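Local structure of ADP-ribosylation factor-binding protein GGA2 (Saccharomyces cerevisiae, 3MNM) at residues V13-I21 and K100-N108. The protein may regulate membrane traffic through the trans-Golgi network as an ARF-binding protein, with this GAE domain, an Ig-like beta sandwich, forming its C-terminal part. Numbering follows the deposited sequence.
Sequences VNQSPNLKI and KWKVNYSVN
W101, on strand 100-107, lies against V13, N14 and I21 across the interior of the Ig-like beta sandwich of the GAE domain, where the hairpin 13-21 of one sheet faces a strand of the other. V13 CG1 sits 3.2 Å above the indole plane, offset toward its rim, and N14 CB comes within 3.5 Å of W101 CZ2. I21 CD1 makes a CH-pi contact over a face of the six-membered ring, 4.1 Å from its centroid. V13 and N14 form a classic beta bulge opposite I21, whose O accepts from both their backbone N atoms, consistent with both side chains bordering the indole. A water in the indole plane accepts from W101 NE1 (3.1 Å) and donates to V13 O. A leucine in place of W101 would probably leave this water without the N-H that now donates to it and open a gap between I21 CD1, V13 CG1 and N14 CB. V103 CG1 meets L19 CD2 tip to tip at 3.8 Å. L19 CD2 also packs on Y105 CE1, the two side chains running antiparallel alongside each other. With CG between its backbone N and carbonyl carbon (chi1 60°), Y105 extends its hydroxyl to the hairpin turn, where E114 hydrogen-bonds both Y105 OH and S16 OG. S16 OG also accepts from N18 N, an ST turn, and from L19 N, an ST motif. N18 ND2 gives Y105 OH a weak hydrogen bond (3.3 Å), the N18 amide standing at 87° to the phenol ring, and touches V107 CG1.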
loop_
_atom_site.group_PDB
_atom_site.type_symbol
_atom_site.label_atom_id
_atom_site.label_comp_id
_atom_site.label_asym_id
_atom_site.label_seq_id
_atom_site.Cartn_x
_atom_site.Cartn_y
_atom_site.Cartn_z
ATOM N N VAL A 13 -2.192 7.351 -1.246
ATOM C CA VAL A 13 -3.293 6.520 -0.801
ATOM C C VAL A 13 -3.811 7.041 0.525
ATOM O O VAL A 13 -5.007 7.216 0.700
ATOM C CB VAL A 13 -2.860 5.037 -0.637
ATOM C CG1 VAL A 13 -4.006 4.206 -0.083
ATOM C CG2 VAL A 13 -2.378 4.477 -1.984
ATOM N N ASN A 14 -2.912 7.268 1.478
ATOM C CA ASN A 14 -3.321 7.800 2.767
ATOM C C ASN A 14 -2.157 8.425 3.509
ATOM O O ASN A 14 -1.012 8.005 3.350
ATOM C CB ASN A 14 -3.928 6.704 3.642
ATOM C CG ASN A 14 -4.799 7.265 4.745
ATOM O OD1 ASN A 14 -5.839 7.852 4.471
ATOM N ND2 ASN A 14 -4.379 7.085 6.000
ATOM N N GLN A 15 -2.459 9.431 4.319
ATOM C CA GLN A 15 -1.484 9.967 5.258
ATOM C C GLN A 15 -2.153 10.152 6.603
ATOM O O GLN A 15 -3.154 10.856 6.720
ATOM C CB GLN A 15 -0.891 11.274 4.745
ATOM C CG GLN A 15 -0.012 11.981 5.754
ATOM C CD GLN A 15 0.851 13.046 5.115
ATOM O OE1 GLN A 15 1.134 12.995 3.912
ATOM N NE2 GLN A 15 1.283 14.017 5.919
ATOM N N SER A 16 -1.610 9.495 7.624
ATOM C CA SER A 16 -2.133 9.603 8.961
ATOM C C SER A 16 -1.091 10.344 9.799
ATOM O O SER A 16 -0.086 10.802 9.256
ATOM C CB SER A 16 -2.406 8.209 9.534
ATOM O OG SER A 16 -1.185 7.574 9.900
ATOM N N PRO A 17 -1.331 10.474 11.108
ATOM C CA PRO A 17 -0.319 11.118 11.957
ATOM C C PRO A 17 0.998 10.344 11.946
ATOM O O PRO A 17 2.056 10.936 12.164
ATOM C CB PRO A 17 -0.939 11.058 13.353
ATOM C CG PRO A 17 -2.436 10.971 13.103
ATOM C CD PRO A 17 -2.566 10.159 11.848
ATOM N N ASN A 18 0.938 9.040 11.689
ATOM C CA ASN A 18 2.143 8.200 11.796
ATOM C C ASN A 18 2.665 7.640 10.480
ATOM O O ASN A 18 3.834 7.265 10.397
ATOM C CB ASN A 18 1.885 7.003 12.705
ATOM C CG ASN A 18 1.347 7.396 14.053
ATOM O OD1 ASN A 18 1.896 8.270 14.719
ATOM N ND2 ASN A 18 0.275 6.729 14.479
ATOM N N LEU A 19 1.806 7.537 9.466
ATOM C CA LEU A 19 2.107 6.675 8.330
ATOM C C LEU A 19 1.601 7.243 7.016
ATOM O O LEU A 19 0.433 7.631 6.898
ATOM C CB LEU A 19 1.492 5.277 8.542
ATOM C CG LEU A 19 1.764 4.226 7.454
ATOM C CD1 LEU A 19 3.251 3.823 7.444
ATOM C CD2 LEU A 19 0.883 2.982 7.621
ATOM N N LYS A 20 2.486 7.266 6.036
ATOM C CA LYS A 20 2.131 7.668 4.683
ATOM C C LYS A 20 2.166 6.448 3.765
ATOM O O LYS A 20 3.147 5.713 3.746
ATOM C CB LYS A 20 3.093 8.750 4.193
ATOM C CG LYS A 20 2.910 9.164 2.739
ATOM C CD LYS A 20 4.060 10.087 2.323
ATOM C CE LYS A 20 3.598 11.323 1.583
ATOM N NZ LYS A 20 4.768 12.221 1.280
ATOM N N ILE A 21 1.082 6.218 3.024
ATOM C CA ILE A 21 1.017 5.100 2.089
ATOM C C ILE A 21 0.868 5.637 0.683
ATOM O O ILE A 21 -0.018 6.457 0.429
ATOM C CB ILE A 21 -0.183 4.154 2.369
ATOM C CG1 ILE A 21 -0.211 3.703 3.840
ATOM C CG2 ILE A 21 -0.174 2.967 1.364
ATOM C CD1 ILE A 21 -1.448 2.856 4.218
ATOM N N LYS A 100 -9.663 -1.983 -1.534
ATOM C CA LYS A 100 -9.944 -1.922 -0.111
ATOM C C LYS A 100 -8.628 -2.287 0.560
ATOM O O LYS A 100 -8.047 -3.320 0.254
ATOM C CB LYS A 100 -11.021 -2.937 0.246
ATOM C CG LYS A 100 -11.361 -2.993 1.711
ATOM C CD LYS A 100 -12.491 -4.002 1.961
ATOM C CE LYS A 100 -12.798 -4.160 3.448
ATOM N N TRP A 101 -8.145 -1.431 1.442
ATOM C CA TRP A 101 -6.868 -1.716 2.117
ATOM C C TRP A 101 -7.011 -1.542 3.624
ATOM O O TRP A 101 -7.884 -0.825 4.114
ATOM C CB TRP A 101 -5.732 -0.844 1.559
ATOM C CG TRP A 101 -5.977 0.635 1.726
ATOM C CD1 TRP A 101 -6.566 1.493 0.819
ATOM C CD2 TRP A 101 -5.663 1.423 2.879
ATOM N NE1 TRP A 101 -6.624 2.764 1.349
ATOM C CE2 TRP A 101 -6.073 2.748 2.607
ATOM C CE3 TRP A 101 -5.065 1.139 4.119
ATOM C CZ2 TRP A 101 -5.928 3.780 3.537
ATOM C CZ3 TRP A 101 -4.908 2.173 5.037
ATOM C CH2 TRP A 101 -5.342 3.478 4.741
ATOM N N LYS A 102 -6.144 -2.221 4.364
ATOM C CA LYS A 102 -6.127 -2.107 5.806
ATOM C C LYS A 102 -4.678 -2.226 6.230
ATOM O O LYS A 102 -3.928 -3.016 5.658
ATOM C CB LYS A 102 -6.933 -3.244 6.442
ATOM C CG LYS A 102 -6.901 -3.243 7.932
ATOM C CD LYS A 102 -7.857 -4.285 8.492
ATOM C CE LYS A 102 -7.789 -4.334 10.010
ATOM N NZ LYS A 102 -8.689 -5.374 10.576
ATOM N N VAL A 103 -4.286 -1.440 7.220
ATOM C CA VAL A 103 -2.957 -1.586 7.795
ATOM C C VAL A 103 -3.056 -1.597 9.322
ATOM O O VAL A 103 -3.819 -0.837 9.922
ATOM C CB VAL A 103 -1.976 -0.489 7.278
ATOM C CG1 VAL A 103 -2.320 0.882 7.857
ATOM C CG2 VAL A 103 -0.515 -0.871 7.590
ATOM N N ASN A 104 -2.308 -2.503 9.942
ATOM C CA ASN A 104 -2.211 -2.568 11.397
ATOM C C ASN A 104 -0.734 -2.494 11.721
ATOM O O ASN A 104 0.071 -3.104 11.024
ATOM C CB ASN A 104 -2.758 -3.904 11.921
ATOM C CG ASN A 104 -4.258 -3.989 11.831
ATOM O OD1 ASN A 104 -4.797 -4.301 10.774
ATOM N ND2 ASN A 104 -4.947 -3.688 12.935
ATOM N N TYR A 105 -0.379 -1.731 12.744
ATOM C CA TYR A 105 1.023 -1.607 13.121
ATOM C C TYR A 105 1.133 -1.113 14.552
ATOM O O TYR A 105 0.140 -0.705 15.166
ATOM C CB TYR A 105 1.764 -0.660 12.162
ATOM C CG TYR A 105 1.203 0.745 12.115
ATOM C CD1 TYR A 105 0.192 1.077 11.213
ATOM C CD2 TYR A 105 1.685 1.741 12.961
ATOM C CE1 TYR A 105 -0.332 2.359 11.162
ATOM C CE2 TYR A 105 1.168 3.036 12.911
ATOM C CZ TYR A 105 0.163 3.334 12.008
ATOM O OH TYR A 105 -0.363 4.610 11.964
ATOM N N SER A 106 2.347 -1.154 15.094
ATOM C CA SER A 106 2.619 -0.651 16.437
ATOM C C SER A 106 3.481 0.608 16.358
ATOM O O SER A 106 4.414 0.667 15.553
ATOM C CB SER A 106 3.377 -1.716 17.246
ATOM O OG SER A 106 2.795 -3.000 17.111
ATOM N N VAL A 107 3.191 1.596 17.199
ATOM C CA VAL A 107 4.026 2.796 17.300
ATOM C C VAL A 107 3.828 3.405 18.693
ATOM O O VAL A 107 2.719 3.406 19.223
ATOM C CB VAL A 107 3.715 3.829 16.181
ATOM C CG1 VAL A 107 2.301 4.384 16.331
ATOM C CG2 VAL A 107 4.736 4.963 16.188
ATOM N N ASN A 108 4.910 3.885 19.303
ATOM C CA ASN A 108 4.825 4.426 20.670
ATOM C C ASN A 108 4.216 3.455 21.699
ATOM O O ASN A 108 3.504 3.872 22.613
ATOM C CB ASN A 108 4.021 5.732 20.677
ATOM C CG ASN A 108 4.594 6.784 19.747
ATOM O OD1 ASN A 108 5.780 7.106 19.809
ATOM N ND2 ASN A 108 3.744 7.344 18.890
HETATM O O HOH W 1 -7.334 5.693 0.551
#